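Argininosuccinate lyase (Chelativorans sp., PDB 6RXA) is EDDS lyase, a C-N lyase of the aspartase/fumarase superfamily that binds fumarate and probably cleaves argininosuccinate to fumarate and arginine. Local coordinates at residues Glu63-Ile68 and Gln491-Thr496; Ala233-Val238 and Thr311-Ile316; Leu441-Glu444 and Met448-Pro451. The protein carries 2 engineered substitutions. All blocks are in the same frame, centred on the assembly; numbering follows the deposited sequence.

Contact 1: residues Glu63-Ile68 and Gln491-Thr496; sequences EESATI and QQIIQT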
ATOM      1  N   GLU A  63      38.070  24.162  28.247  1.00 24.99           N
ATOM      2  CA  GLU A  63      38.183  23.190  29.329  1.00 25.38           C
ATOM      3  C   GLU A  63      36.919  22.347  29.463  1.00 22.75           C
ATOM      4  O   GLU A  63      36.999  21.123  29.618  1.00 23.09           O
ATOM      5  CB  GLU A  63      38.506  23.905  30.643  1.00 30.08           C
ATOM      6  CG  GLU A  63      39.879  24.577  30.661  1.00 37.24           C
ATOM      7  CD  GLU A  63      39.845  26.069  30.327  1.00 41.67           C
ATOM      8  OE1 GLU A  63      40.639  26.822  30.935  1.00 42.05           O
ATOM      9  OE2 GLU A  63      39.041  26.494  29.458  1.00 36.77           O
ATOM     10  N   GLU A  64      35.742  22.982  29.419  1.00 21.56           N
ATOM     11  CA  GLU A  64      34.488  22.236  29.463  1.00 21.39           C
ATOM     12  C   GLU A  64      34.369  21.328  28.251  1.00 21.56           C
ATOM     13  O   GLU A  64      33.981  20.156  28.367  1.00 21.02           O
ATOM     14  CB  GLU A  64      33.306  23.205  29.482  1.00 21.39           C
ATOM     15  CG  GLU A  64      33.154  23.973  30.790  1.00 24.10           C
ATOM     16  CD  GLU A  64      32.094  25.056  30.715  1.00 26.78           C
ATOM     17  OE1 GLU A  64      31.957  25.694  29.647  1.00 26.73           O
ATOM     18  OE2 GLU A  64      31.406  25.277  31.732  1.00 28.11           O
ATOM     19  N   SER A  65      34.714  21.856  27.079  1.00 21.40           N
ATOM     20  CA  SER A  65      34.639  21.088  25.844  1.00 22.11           C
ATOM     21  C   SER A  65      35.527  19.857  25.916  1.00 21.22           C
ATOM     22  O   SER A  65      35.087  18.745  25.603  1.00 21.37           O
ATOM     23  CB  SER A  65      35.044  22.002  24.686  1.00 22.84           C
ATOM     24  OG  SER A  65      34.979  21.338  23.444  1.00 23.16           O
ATOM     25  N   ALA A  66      36.770  20.024  26.372  1.00 20.13           N
ATOM     26  CA  ALA A  66      37.676  18.888  26.458  1.00 19.77           C
ATOM     27  C   ALA A  66      37.137  17.824  27.402  1.00 20.04           C
ATOM     28  O   ALA A  66      37.236  16.626  27.116  1.00 20.17           O
ATOM     29  CB  ALA A  66      39.055  19.350  26.933  1.00 20.59           C
ATOM     30  N   THR A  67      36.593  18.243  28.548  1.00 19.54           N
ATOM     31  CA  THR A  67      36.044  17.288  29.502  1.00 20.70           C
ATOM     32  C   THR A  67      34.907  16.490  28.878  1.00 20.66           C
ATOM     33  O   THR A  67      34.861  15.258  28.986  1.00 20.90           O
ATOM     34  CB  THR A  67      35.564  18.020  30.752  1.00 21.87           C
ATOM     35  OG1 THR A  67      36.657  18.741  31.336  1.00 22.98           O
ATOM     36  CG2 THR A  67      35.014  17.018  31.745  1.00 22.69           C
ATOM     37  N   ILE A  68      33.988  17.183  28.199  1.00 20.20           N
ATOM     38  CA  ILE A  68      32.875  16.526  27.527  1.00 19.40           C
ATOM     39  C   ILE A  68      33.380  15.576  26.444  1.00 19.70           C
ATOM     40  O   ILE A  68      32.985  14.407  26.390  1.00 19.37           O
ATOM     41  CB  ILE A  68      31.910  17.579  26.952  1.00 19.21           C
ATOM     42  CG1 ILE A  68      31.224  18.344  28.089  1.00 20.09           C
ATOM     43  CG2 ILE A  68      30.868  16.915  26.060  1.00 18.96           C
ATOM     44  CD1 ILE A  68      30.508  19.610  27.654  1.00 20.52           C
ATOM     45  N   GLN A 491      40.603  16.345  18.799  1.00 21.46           N
ATOM     46  CA  GLN A 491      41.896  16.080  19.419  1.00 25.37           C
ATOM     47  C   GLN A 491      42.601  17.380  19.791  1.00 25.26           C
ATOM     48  O   GLN A 491      43.228  17.465  20.856  1.00 25.22           O
ATOM     49  CB  GLN A 491      42.750  15.185  18.529  1.00 34.44           C
ATOM     50  CG  GLN A 491      42.311  13.718  18.531  1.00 49.77           C
ATOM     51  CD  GLN A 491      41.949  13.186  19.920  1.00 55.12           C
ATOM     52  OE1 GLN A 491      40.825  12.703  20.143  1.00 44.06           O
ATOM     53  NE2 GLN A 491      42.892  13.285  20.862  1.00 47.22           N
ATOM     54  N   GLN A 492      42.494  18.414  18.947  1.00 24.89           N
ATOM     55  CA  GLN A 492      43.068  19.719  19.279  1.00 25.58           C
ATOM     56  C   GLN A 492      42.566  20.207  20.633  1.00 24.99           C
ATOM     57  O   GLN A 492      43.353  20.637  21.486  1.00 26.13           O
ATOM     58  CB  GLN A 492      42.715  20.740  18.189  1.00 26.53           C
ATOM     59  CG  GLN A 492      43.553  20.617  16.940  1.00 27.86           C
ATOM     60  CD  GLN A 492      42.939  21.288  15.724  1.00 28.98           C
ATOM     61  OE1 GLN A 492      41.876  21.931  15.790  1.00 28.25           O
ATOM     62  NE2 GLN A 492      43.600  21.118  14.586  1.00 30.73           N
ATOM     63  N   ILE A 493      41.252  20.142  20.847  1.00 23.05           N
ATOM     64  CA  ILE A 493      40.664  20.629  22.086  1.00 23.81           C
ATOM     65  C   ILE A 493      41.128  19.789  23.268  1.00 24.64           C
ATOM     66  O   ILE A 493      41.549  20.324  24.302  1.00 24.43           O
ATOM     67  CB  ILE A 493      39.132  20.644  21.964  1.00 22.67           C
ATOM     68  CG1 ILE A 493      38.690  21.763  21.017  1.00 22.79           C
ATOM     69  CG2 ILE A 493      38.489  20.828  23.325  1.00 22.37           C
ATOM     70  CD1 ILE A 493      37.280  21.602  20.452  1.00 22.24           C
ATOM     71  N   ILE A 494      41.061  18.464  23.139  1.00 24.55           N
ATOM     72  CA  ILE A 494      41.425  17.595  24.259  1.00 23.40           C
ATOM     73  C   ILE A 494      42.891  17.788  24.627  1.00 23.68           C
ATOM     74  O   ILE A 494      43.255  17.889  25.806  1.00 22.91           O
ATOM     75  CB  ILE A 494      41.099  16.125  23.944  1.00 23.33           C
ATOM     76  CG1 ILE A 494      39.588  15.913  23.884  1.00 22.75           C
ATOM     77  CG2 ILE A 494      41.731  15.210  24.998  1.00 23.61           C
ATOM     78  CD1 ILE A 494      39.172  14.537  23.361  1.00 24.60           C
ATOM     79  N   GLN A 495      43.769  17.813  23.621  1.00 23.28           N
ATOM     80  CA  GLN A 495      45.194  17.867  23.912  1.00 23.39           C
ATOM     81  C   GLN A 495      45.617  19.242  24.414  1.00 23.54           C
ATOM     82  O   GLN A 495      46.499  19.350  25.276  1.00 23.25           O
ATOM     83  CB  GLN A 495      46.005  17.488  22.676  1.00 23.90           C
ATOM     84  CG  GLN A 495      45.881  16.028  22.313  1.00 28.57           C
ATOM     85  CD  GLN A 495      46.334  15.124  23.441  1.00 34.52           C
ATOM     86  OE1 GLN A 495      47.425  15.288  23.982  1.00 34.22           O
ATOM     87  NE2 GLN A 495      45.484  14.183  23.819  1.00 38.78           N
ATOM     88  N   THR A 496      45.033  20.306  23.854  1.00 24.44           N
ATOM     89  CA  THR A 496      45.356  21.645  24.330  1.00 25.56           C
ATOM     90  C   THR A 496      44.949  21.811  25.789  1.00 24.32           C
ATOM     91  O   THR A 496      45.706  22.362  26.596  1.00 24.18           O
ATOM     92  CB  THR A 496      44.684  22.700  23.450  1.00 26.77           C
ATOM     93  OG1 THR A 496      45.238  22.638  22.131  1.00 25.82           O
ATOM     94  CG2 THR A 496      44.906  24.091  24.030  1.00 28.94           C
TER
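Ile493 points its CB at helix 62-79 and meets Ser65 with both of its branches and Ala66 with the shorter one. From CB the first branch is short: the methyl CG2, anti to the backbone N, rests 3.5 Å from OG of Ser65 and 3.6 Å from the backbone N of Ala66, and also reaches the methyl of Ala66, with CG2 to CB at 3.9 Å. The second branch passes through CG1, which stands anti to the carbonyl carbon (chi1 -71°), and ends in CD1, 3.8 Å from Ser65 OG. The hydroxyl therefore has two methyls of one isoleucine beside it, while its hydrogen bond is made with Thr55 OG1 on helix 35-56. The contact is a steep helix-helix crossing that sets the far end of the long C-terminal helix 451-500 against helix 62-79: the axes of 63-68 and 491-496 approach to 8.3 Å, with 108° between their N-to-C directions. The small side chains of Ser65 and Ala66 probably help the helices come this close; Ala66 CB lies 4.0 Å from the backbone CA of Ile494. Along the same helix, Ile493 also touches Val62 and Leu69, and Ile494 touches Leu69 and Ser70; Val52 of helix 35-56 lies against Ile493 too.

Contact 2: residues Ala233-Val238 and Thr311-Ile316; sequences AGWDHV and TSLNAI
At the N-terminal mouth of helix 236-262, where Trp235 holds the N-cap position, Leu313 from the last turn of helix 303-314 packs against Trp235 and Asp236. Its CD2 makes the closer contacts with the tryptophan, 3.7 Å from Trp235 CB and 3.8 Å from CD1 of the indole, approaching the ring obliquely, while CD1 of Leu313 lies near both residues and comes to 4.0 Å from OD1 of Asp236. The leucine and tryptophan side chains meet roughly at a right angle.

With CG nearly anti to the backbone N (chi1 -151°), the indole lies over Val238 of the first helical turn, whose CG2 stands 3.8 Å above the centre of one ring face. The backbone closes the same turn through a 3.0 Å hydrogen bond from Val238 N to Trp235 O. The hydrogen bond from NE1 to Val325 O and the cation-pi contact with Arg324 probably restrict the rotation of the indole. The Asp236 side chain is about 4 Å from a bound sodium ion, and OD2 forms a long, weak ion pair with Arg185 of a second subunit. A carboxylate in the first turn of a helix would also be expected to gain from the positive end of the helix dipole.

The tryptophan side chain is about 9 Å from that of Asn113, a succinate-binding residue. Arg254 of the second subunit binds Ala233 O, Thr311 OG1 bonds its counterpart in a third, and Arg296 of a fourth bonds Ala315 O. Buried helix ends joined in this way at subunit boundaries are in keeping with the tetrameric helical core of the aspartase/fumarase fold.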
ATOM      1  N   ALA A 233       9.988  18.505  11.723  1.00 12.51           N
ATOM      2  CA  ALA A 233       8.783  17.907  11.164  1.00 13.37           C
ATOM      3  C   ALA A 233       9.013  17.286   9.796  1.00 13.63           C
ATOM      4  O   ALA A 233       8.265  16.371   9.407  1.00 14.52           O
ATOM      5  CB  ALA A 233       7.678  18.966  11.052  1.00 14.19           C
ATOM      6  N   GLY A 234      10.031  17.743   9.079  1.00 13.58           N
ATOM      7  CA  GLY A 234      10.264  17.269   7.723  1.00 14.01           C
ATOM      8  C   GLY A 234      10.648  15.799   7.686  1.00 13.52           C
ATOM      9  O   GLY A 234      11.559  15.354   8.394  1.00 14.87           O
ATOM     10  N   TRP A 235       9.971  15.046   6.823  1.00 12.45           N
ATOM     11  CA  TRP A 235      10.147  13.603   6.716  1.00 11.91           C
ATOM     12  C   TRP A 235       9.997  13.154   5.270  1.00 11.80           C
ATOM     13  O   TRP A 235      10.022  11.945   5.001  1.00 13.13           O
ATOM     14  CB  TRP A 235       9.091  12.907   7.572  1.00 12.05           C
ATOM     15  CG  TRP A 235       9.463  11.557   8.133  1.00 12.94           C
ATOM     16  CD1 TRP A 235       8.935  10.357   7.798  1.00 12.57           C
ATOM     17  CD2 TRP A 235      10.395  11.307   9.187  1.00 15.86           C
ATOM     18  NE1 TRP A 235       9.492   9.357   8.571  1.00 14.23           N
ATOM     19  CE2 TRP A 235      10.395   9.919   9.430  1.00 17.04           C
ATOM     20  CE3 TRP A 235      11.243  12.122   9.935  1.00 22.04           C
ATOM     21  CZ2 TRP A 235      11.222   9.325  10.378  1.00 22.89           C
ATOM     22  CZ3 TRP A 235      12.052  11.536  10.892  1.00 27.83           C
ATOM     23  CH2 TRP A 235      12.040  10.150  11.101  1.00 27.79           C
ATOM     24  N   ASP A 236       9.829  14.087   4.326  1.00 12.02           N
ATOM     25  CA  ASP A 236       9.511  13.668   2.967  1.00 11.61           C
ATOM     26  C   ASP A 236      10.682  12.924   2.336  1.00 11.85           C
ATOM     27  O   ASP A 236      10.473  12.082   1.460  1.00 13.03           O
ATOM     28  CB  ASP A 236       9.148  14.867   2.093  1.00 11.96           C
ATOM     29  CG  ASP A 236       7.786  15.455   2.400  1.00 13.90           C
ATOM     30  OD1 ASP A 236       7.100  14.991   3.337  1.00 14.50           O
ATOM     31  OD2 ASP A 236       7.399  16.377   1.635  1.00 15.36           O
ATOM     32  N   HIS A 237      11.917  13.257   2.748  1.00 12.45           N
ATOM     33  CA  HIS A 237      13.107  12.559   2.266  1.00 12.12           C
ATOM     34  C   HIS A 237      13.101  11.090   2.662  1.00 11.68           C
ATOM     35  O   HIS A 237      13.660  10.253   1.937  1.00 13.23           O
ATOM     36  CB  HIS A 237      14.365  13.252   2.802  1.00 12.80           C
ATOM     37  CG  HIS A 237      14.421  13.349   4.297  1.00 14.71           C
ATOM     38  ND1 HIS A 237      13.554  14.141   5.018  1.00 15.50           N
ATOM     39  CD2 HIS A 237      15.244  12.767   5.205  1.00 15.66           C
ATOM     40  CE1 HIS A 237      13.830  14.034   6.306  1.00 16.01           C
ATOM     41  NE2 HIS A 237      14.862  13.218   6.447  1.00 15.71           N
ATOM     42  N   VAL A 238      12.492  10.753   3.800  1.00 11.96           N
ATOM     43  CA  VAL A 238      12.395   9.356   4.215  1.00 11.76           C
ATOM     44  C   VAL A 238      11.415   8.609   3.316  1.00 11.69           C
ATOM     45  O   VAL A 238      11.696   7.502   2.833  1.00 12.85           O
ATOM     46  CB  VAL A 238      12.008   9.275   5.705  1.00 12.30           C
ATOM     47  CG1 VAL A 238      11.963   7.848   6.189  1.00 12.38           C
ATOM     48  CG2 VAL A 238      12.989  10.098   6.547  1.00 12.27           C
ATOM     49  N   THR A 311       1.604   6.491   5.103  1.00 11.72           N
ATOM     50  CA  THR A 311       0.438   6.462   5.984  1.00 11.37           C
ATOM     51  C   THR A 311       0.683   7.325   7.216  1.00 10.82           C
ATOM     52  O   THR A 311      -0.183   8.099   7.638  1.00 12.27           O
ATOM     53  CB  THR A 311       0.112   5.031   6.397  1.00 11.79           C
ATOM     54  OG1 THR A 311      -0.338   4.303   5.247  1.00 12.96           O
ATOM     55  CG2 THR A 311      -0.980   4.993   7.434  1.00 11.18           C
ATOM     56  N   SER A 312       1.864   7.185   7.824  1.00 10.84           N
ATOM     57  CA  SER A 312       2.152   7.930   9.048  1.00 11.73           C
ATOM     58  C   SER A 312       2.149   9.436   8.793  1.00 11.98           C
ATOM     59  O   SER A 312       1.686  10.207   9.643  1.00 13.35           O
ATOM     60  CB  SER A 312       3.462   7.444   9.692  1.00 11.55           C
ATOM     61  OG  SER A 312       4.621   7.932   9.048  1.00 12.49           O
ATOM     62  N   LEU A 313       2.640   9.880   7.628  1.00 11.91           N
ATOM     63  CA  LEU A 313       2.658  11.312   7.339  1.00 12.21           C
ATOM     64  C   LEU A 313       1.256  11.827   7.061  1.00 11.75           C
ATOM     65  O   LEU A 313       0.926  12.954   7.434  1.00 12.92           O
ATOM     66  CB  LEU A 313       3.594  11.600   6.171  1.00 11.93           C
ATOM     67  CG  LEU A 313       5.075  11.283   6.430  1.00 13.05           C
ATOM     68  CD1 LEU A 313       5.923  11.663   5.228  1.00 14.11           C
ATOM     69  CD2 LEU A 313       5.550  11.984   7.694  1.00 12.94           C
ATOM     70  N   ASN A 314       0.415  11.008   6.440  1.00 12.39           N
ATOM     71  CA  ASN A 314      -0.976  11.372   6.229  1.00 12.13           C
ATOM     72  C   ASN A 314      -1.795  11.389   7.508  1.00 14.60           C
ATOM     73  O   ASN A 314      -2.945  11.833   7.477  1.00 18.82           O
ATOM     74  CB  ASN A 314      -1.599  10.369   5.254  1.00 11.72           C
ATOM     75  CG  ASN A 314      -1.355  10.739   3.829  1.00 12.35           C
ATOM     76  OD1 ASN A 314      -1.568  11.888   3.437  1.00 13.70           O
ATOM     77  ND2 ASN A 314      -0.929   9.774   3.020  1.00 12.27           N
ATOM     78  N   ALA A 315      -1.252  10.938   8.629  1.00 11.88           N
ATOM     79  CA  ALA A 315      -2.025  10.746   9.846  1.00 12.09           C
ATOM     80  C   ALA A 315      -1.813  11.834  10.895  1.00 11.96           C
ATOM     81  O   ALA A 315      -2.495  11.818  11.930  1.00 13.17           O
ATOM     82  CB  ALA A 315      -1.678   9.391  10.481  1.00 13.59           C
ATOM     83  N   ILE A 316      -0.873  12.755  10.672  1.00 10.97           N
ATOM     84  CA  ILE A 316      -0.439  13.710  11.688  1.00 11.20           C
ATOM     85  C   ILE A 316      -0.582  15.150  11.204  1.00 11.90           C
ATOM     86  O   ILE A 316      -1.159  15.405  10.143  1.00 13.08           O
ATOM     87  CB  ILE A 316       1.004  13.395  12.144  1.00 12.05           C
ATOM     88  CG1 ILE A 316       1.984  13.493  10.972  1.00 12.05           C
ATOM     89  CG2 ILE A 316       1.048  11.992  12.769  1.00 12.97           C
ATOM     90  CD1 ILE A 316       3.447  13.547  11.365  1.00 13.00           C
TER

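Contact 3: residues Leu441-Glu444 and Met448-Pro451; sequences LRRE and MPAP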
ATOM      1  N   LEU A 441      19.594  -6.604 -38.321  1.00 17.13           N
ATOM      2  CA  LEU A 441      20.397  -5.635 -39.059  1.00 18.05           C
ATOM      3  C   LEU A 441      19.545  -4.507 -39.627  1.00 18.65           C
ATOM      4  O   LEU A 441      19.995  -3.354 -39.696  1.00 20.25           O
ATOM      5  CB  LEU A 441      21.163  -6.345 -40.174  1.00 18.77           C
ATOM      6  CG  LEU A 441      22.260  -7.308 -39.732  1.00 19.89           C
ATOM      7  CD1 LEU A 441      22.968  -7.911 -40.958  1.00 21.15           C
ATOM      8  CD2 LEU A 441      23.247  -6.615 -38.823  1.00 20.68           C
ATOM      9  N   ARG A 442      18.321  -4.810 -40.066  1.00 17.65           N
ATOM     10  CA  ARG A 442      17.458  -3.764 -40.608  1.00 18.12           C
ATOM     11  C   ARG A 442      17.012  -2.762 -39.548  1.00 17.59           C
ATOM     12  O   ARG A 442      16.692  -1.619 -39.894  1.00 19.15           O
ATOM     13  CB  ARG A 442      16.229  -4.389 -41.276  1.00 19.26           C
ATOM     14  CG  ARG A 442      16.529  -4.919 -42.663  1.00 21.20           C
ATOM     15  CD  ARG A 442      15.271  -5.343 -43.382  1.00 22.05           C
ATOM     16  NE  ARG A 442      14.737  -6.598 -42.868  1.00 22.75           N
ATOM     17  CZ  ARG A 442      15.031  -7.801 -43.363  1.00 23.80           C
ATOM     18  NH1 ARG A 442      15.851  -7.930 -44.398  1.00 24.86           N
ATOM     19  NH2 ARG A 442      14.486  -8.884 -42.824  1.00 24.08           N
ATOM     20  N   ARG A 443      16.987  -3.158 -38.278  1.00 17.28           N
ATOM     21  CA  ARG A 443      16.540  -2.287 -37.190  1.00 17.21           C
ATOM     22  C   ARG A 443      17.755  -1.543 -36.648  1.00 17.95           C
ATOM     23  O   ARG A 443      18.299  -1.860 -35.585  1.00 17.90           O
ATOM     24  CB  ARG A 443      15.834  -3.108 -36.119  1.00 17.17           C
ATOM     25  CG  ARG A 443      14.488  -3.668 -36.569  1.00 17.65           C
ATOM     26  CD  ARG A 443      13.955  -4.730 -35.605  1.00 17.45           C
ATOM     27  NE  ARG A 443      12.550  -4.984 -35.915  1.00 18.55           N
ATOM     28  CZ  ARG A 443      12.135  -5.636 -36.995  1.00 20.42           C
ATOM     29  NH1 ARG A 443      10.834  -5.793 -37.232  1.00 22.31           N
ATOM     30  NH2 ARG A 443      13.020  -6.134 -37.847  1.00 20.71           N
ATOM     31  N   GLU A 444      18.177  -0.522 -37.404  1.00 19.66           N
ATOM     32  CA  GLU A 444      19.454   0.146 -37.171  1.00 22.34           C
ATOM     33  C   GLU A 444      19.342   1.588 -36.671  1.00 24.33           C
ATOM     34  O   GLU A 444      20.366   2.270 -36.562  1.00 26.89           O
ATOM     35  CB  GLU A 444      20.330   0.080 -38.426  1.00 29.71           C
ATOM     36  CG  GLU A 444      19.676   0.668 -39.664  1.00 46.67           C
ATOM     37  CD  GLU A 444      20.614   0.682 -40.854  1.00 60.94           C
ATOM     38  OE1 GLU A 444      20.194   1.140 -41.939  1.00 61.28           O
ATOM     39  OE2 GLU A 444      21.770   0.235 -40.697  1.00 68.68           O
ATOM     40  N   MET A 448      17.722   0.701 -31.347  1.00 15.11           N
ATOM     41  CA  MET A 448      17.282  -0.512 -32.019  1.00 14.93           C
ATOM     42  C   MET A 448      18.378  -1.566 -31.944  1.00 15.79           C
ATOM     43  O   MET A 448      19.518  -1.277 -31.576  1.00 17.66           O
ATOM     44  CB  MET A 448      16.899  -0.159 -33.451  1.00 15.37           C
ATOM     45  CG  MET A 448      15.826   0.930 -33.478  1.00 16.24           C
ATOM     46  SD  MET A 448      15.200   1.216 -35.138  1.00 19.73           S
ATOM     47  CE  MET A 448      14.277   2.741 -34.905  1.00 18.64           C
ATOM     48  N   PRO A 449      18.052  -2.829 -32.254  1.00 14.85           N
ATOM     49  CA  PRO A 449      18.970  -3.931 -31.911  1.00 14.52           C
ATOM     50  C   PRO A 449      20.156  -4.158 -32.845  1.00 15.28           C
ATOM     51  O   PRO A 449      21.027  -4.974 -32.498  1.00 17.43           O
ATOM     52  CB  PRO A 449      18.053  -5.161 -31.882  1.00 14.63           C
ATOM     53  CG  PRO A 449      16.920  -4.805 -32.816  1.00 14.97           C
ATOM     54  CD  PRO A 449      16.693  -3.330 -32.543  1.00 14.67           C
ATOM     55  N   ALA A 450      20.248  -3.498 -33.992  1.00 16.32           N
ATOM     56  CA  ALA A 450      21.404  -3.723 -34.849  1.00 16.33           C
ATOM     57  C   ALA A 450      22.692  -3.493 -34.060  1.00 15.80           C
ATOM     58  O   ALA A 450      22.767  -2.547 -33.258  1.00 17.67           O
ATOM     59  CB  ALA A 450      21.361  -2.751 -36.029  1.00 17.00           C
ATOM     60  N   PRO A 451      23.723  -4.317 -34.267  1.00 17.37           N
ATOM     61  CA  PRO A 451      24.956  -4.154 -33.473  1.00 17.97           C
ATOM     62  C   PRO A 451      25.534  -2.746 -33.449  1.00 18.03           C
ATOM     63  O   PRO A 451      26.012  -2.304 -32.397  1.00 18.55           O
ATOM     64  CB  PRO A 451      25.920  -5.153 -34.132  1.00 19.63           C
ATOM     65  CG  PRO A 451      25.039  -6.230 -34.634  1.00 20.33           C
ATOM     66  CD  PRO A 451      23.742  -5.552 -35.079  1.00 18.42           C
TER
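The carbonyl of Arg443 receives the backbone N-H of Ala450, with N to O at 3.0 Å and an N-H...O angle of 156°. The donor is tilted 28° out of the carbonyl plane. Carbon atoms crowd the same oxygen: Met448 CB lies 3.1 Å from Arg443 O, and the methyl of Ala450 is 3.2 Å from it. Pro449, lying between them, has no N-H to offer, and its ring is used instead for apolar contact. Pro449 CD touches Arg443 CB at 3.7 Å, and the adjoining CG reaches on to Arg443 CD. Elsewhere the methyl of Ala450 meets Glu444 CB at 3.9 Å, and Leu441 CD2 meets Pro451 CD at the same distance.

The arginine lends the aliphatic part of its side chain, CB and CD, to the proline. Running extended from CG to NE (chi2 and chi3 both 167°), it carries the guanidinium away to Asp369, Gln164 and the carbonyl of Asn439. Asp369 also takes the NE of Arg442, so one carboxylate ties down two consecutive arginines. A second subunit closes over the outside, with its Gly205 against Arg443 and its Ala204 against Pro449. A glycine in place of Pro449 would probably leave the aliphatic chain of Arg443 and Ala204 of the neighbouring subunit without their shared partner, and give the backbone before Ala450 more freedom to turn.

Arg443 is the centre of an inverse gamma turn just after helix 436-442, and Ala450 is the N-cap residue of helix 451-500. The chemistry thus implies a junction aligned by one directional backbone bond and filled in by hydrocarbon, with the charge of Arg443 probably offset in part by Asp369, which it shares with Arg442.

In the fold
Starting from the N terminus, the chain enters contact 1 early, at 63-68, and does not close it until 491-496, so this contact spans most of the chain and brings helix 62-79 to the end of helix 451-500. The other two loops lie within that span and follow one another without crossing. Contact 2 closes 72 intervening residues, joining the start of helix 236-262 to the end of helix 303-314; contact 3 closes a tight turn between helix 436-442 and helix 451-500. That last helix runs from contact 3 to contact 1, whose centres are 68 Å apart on opposite sides of the chain's centre. Contacts 2 and 3 both touch the second subunit.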